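Local coordinates for cell division control protein 4 (Saccharomyces cerevisiae, PDB 3V7D), which recognises phosphorylated target proteins, among them the CDK inhibitor SIC1, as the substrate-binding F-box subunit of an SCF E3 ubiquitin ligase, at residues B[273-278]-B[311-316]. The protein carries 1 engineered substitution. Residues are numbered along the deposited sequence; the frame is centred on the assembly and turned at random.
Sequences VRTVSG and DRIYST
Arg-274 lays the root of its side chain over the backbone of the next propeller blade, CB 3.5 Å from Ile-313 O. Its chain bends at chi2 and brings the guanidinium beside the ring of Tyr-314, NE lying 3.8 Å from CD2. The two planes are 70° apart, with NH2 at the ring edge, and Tyr-314 O lies above one guanidinium face, toward its rim. Both residues also pack on the bound peptide, Arg-274 on a modified side chain and Tyr-314 on an apolar one. At the outer end of the ring, Tyr-314 OH takes a hydrogen bond from Arg-312 NH1, 3.1 Å away and in the guanidinium plane. Thr-275 makes the one hydrogen bond between the segments: its OG1, anti to the backbone N (chi1 174°), accepts from Thr-316 N at 3.2 Å, somewhat bent (N-H...O 148°). Its CG2 rests 3.7 Å from Ser-315 CA, and the side chains of Thr-275 and Thr-316 cross at about a right angle. Ser-277 brings CB to 3.4 Å from Thr-316 O, while its OG hydrogen-bonds Tyr-318 N farther along that strand. These innermost strands of WD repeats 4 and 5 line the central channel side by side, nearly parallel, joined by side chains of the first packing on the backbone of the second, without backbone-to-backbone hydrogen bonds. Each has a classic beta bulge, opposite Gly-286 of strand 282-287 and Ala-328 of strand 324-329, and Thr-316 packs between the blades on Val-284 and Leu-292.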
loop_
_atom_site.group_PDB
_atom_site.type_symbol
_atom_site.label_atom_id
_atom_site.label_comp_id
_atom_site.label_asym_id
_atom_site.label_seq_id
_atom_site.Cartn_x
_atom_site.Cartn_y
_atom_site.Cartn_z
ATOM N N VAL B 273 -3.145 9.103 29.084
ATOM C CA VAL B 273 -3.540 8.691 27.745
ATOM C C VAL B 273 -2.291 8.592 26.884
ATOM O O VAL B 273 -1.717 9.605 26.478
ATOM C CB VAL B 273 -4.541 9.667 27.111
ATOM C CG1 VAL B 273 -4.895 9.211 25.703
ATOM C CG2 VAL B 273 -5.794 9.770 27.975
ATOM N N ARG B 274 -1.875 7.358 26.623
ATOM C CA ARG B 274 -0.590 7.078 25.999
ATOM C C ARG B 274 -0.641 7.131 24.476
ATOM O O ARG B 274 0.324 7.531 23.830
ATOM C CB ARG B 274 -0.093 5.702 26.449
ATOM C CG ARG B 274 1.280 5.326 25.928
ATOM C CD ARG B 274 2.323 6.356 26.327
ATOM N NE ARG B 274 3.668 5.891 26.012
ATOM C CZ ARG B 274 4.245 6.030 24.824
ATOM N NH1 ARG B 274 3.598 6.632 23.836
ATOM N NH2 ARG B 274 5.475 5.572 24.626
ATOM N N THR B 275 -1.765 6.721 23.905
ATOM C CA THR B 275 -1.868 6.609 22.457
ATOM C C THR B 275 -3.262 6.975 21.961
ATOM O O THR B 275 -4.251 6.799 22.670
ATOM C CB THR B 275 -1.518 5.187 21.987
ATOM O OG1 THR B 275 -1.774 5.068 20.584
ATOM C CG2 THR B 275 -2.355 4.161 22.743
ATOM N N VAL B 276 -3.331 7.485 20.739
ATOM C CA VAL B 276 -4.601 7.890 20.156
ATOM C C VAL B 276 -4.588 7.669 18.640
ATOM O O VAL B 276 -3.578 7.903 17.974
ATOM C CB VAL B 276 -4.919 9.362 20.496
ATOM C CG1 VAL B 276 -3.851 10.283 19.935
ATOM C CG2 VAL B 276 -6.288 9.756 19.983
ATOM N N SER B 277 -5.706 7.195 18.103
ATOM C CA SER B 277 -5.814 6.915 16.675
ATOM C C SER B 277 -7.251 7.130 16.229
ATOM O O SER B 277 -8.168 6.511 16.764
ATOM C CB SER B 277 -5.382 5.474 16.384
ATOM O OG SER B 277 -5.619 5.124 15.030
ATOM N N GLY B 278 -7.452 8.008 15.253
ATOM C CA GLY B 278 -8.798 8.315 14.805
ATOM C C GLY B 278 -8.978 8.452 13.305
ATOM O O GLY B 278 -8.015 8.621 12.559
ATOM N N ASP B 311 -2.361 -5.045 31.558
ATOM C CA ASP B 311 -1.327 -4.038 31.780
ATOM C C ASP B 311 -1.445 -2.867 30.801
ATOM O O ASP B 311 -2.330 -2.850 29.945
ATOM C CB ASP B 311 0.064 -4.670 31.722
ATOM C CG ASP B 311 1.026 -4.039 32.708
ATOM O OD1 ASP B 311 0.808 -2.868 33.075
ATOM O OD2 ASP B 311 1.996 -4.709 33.119
ATOM N N ARG B 312 -0.552 -1.891 30.950
ATOM C CA ARG B 312 -0.577 -0.647 30.178
ATOM C C ARG B 312 -0.793 -0.828 28.675
ATOM O O ARG B 312 -0.235 -1.735 28.064
ATOM C CB ARG B 312 0.733 0.113 30.374
ATOM C CG ARG B 312 1.013 0.570 31.787
ATOM C CD ARG B 312 2.364 1.266 31.840
ATOM N NE ARG B 312 2.521 2.081 33.039
ATOM C CZ ARG B 312 3.565 2.869 33.269
ATOM N NH1 ARG B 312 4.547 2.953 32.378
ATOM N NH2 ARG B 312 3.626 3.577 34.389
ATOM N N ILE B 313 -1.604 0.048 28.091
ATOM C CA ILE B 313 -1.735 0.114 26.647
ATOM C C ILE B 313 -0.719 1.125 26.129
ATOM O O ILE B 313 -0.675 2.264 26.595
ATOM C CB ILE B 313 -3.136 0.573 26.210
ATOM C CG1 ILE B 313 -4.229 -0.152 27.001
ATOM C CG2 ILE B 313 -3.302 0.381 24.706
ATOM C CD1 ILE B 313 -4.323 -1.629 26.716
ATOM N N TYR B 314 0.097 0.713 25.169
ATOM C CA TYR B 314 1.151 1.578 24.656
ATOM C C TYR B 314 0.872 2.073 23.242
ATOM O O TYR B 314 1.386 3.108 22.827
ATOM C CB TYR B 314 2.505 0.870 24.719
ATOM C CG TYR B 314 3.237 1.106 26.016
ATOM C CD1 TYR B 314 3.006 0.304 27.125
ATOM C CD2 TYR B 314 4.149 2.146 26.140
ATOM C CE1 TYR B 314 3.673 0.524 28.317
ATOM C CE2 TYR B 314 4.819 2.374 27.323
ATOM C CZ TYR B 314 4.579 1.563 28.410
ATOM O OH TYR B 314 5.249 1.794 29.593
ATOM N N SER B 315 0.043 1.340 22.509
ATOM C CA SER B 315 -0.220 1.678 21.122
ATOM C C SER B 315 -1.584 1.183 20.672
ATOM O O SER B 315 -1.991 0.066 20.999
ATOM C CB SER B 315 0.863 1.073 20.228
ATOM O OG SER B 315 0.639 1.402 18.873
ATOM N N THR B 316 -2.286 2.015 19.912
ATOM C CA THR B 316 -3.525 1.575 19.286
ATOM C C THR B 316 -3.682 2.094 17.859
ATOM O O THR B 316 -3.204 3.178 17.506
ATOM C CB THR B 316 -4.767 1.963 20.111
ATOM O OG1 THR B 316 -5.903 1.235 19.628
ATOM C CG2 THR B 316 -5.043 3.462 20.015
#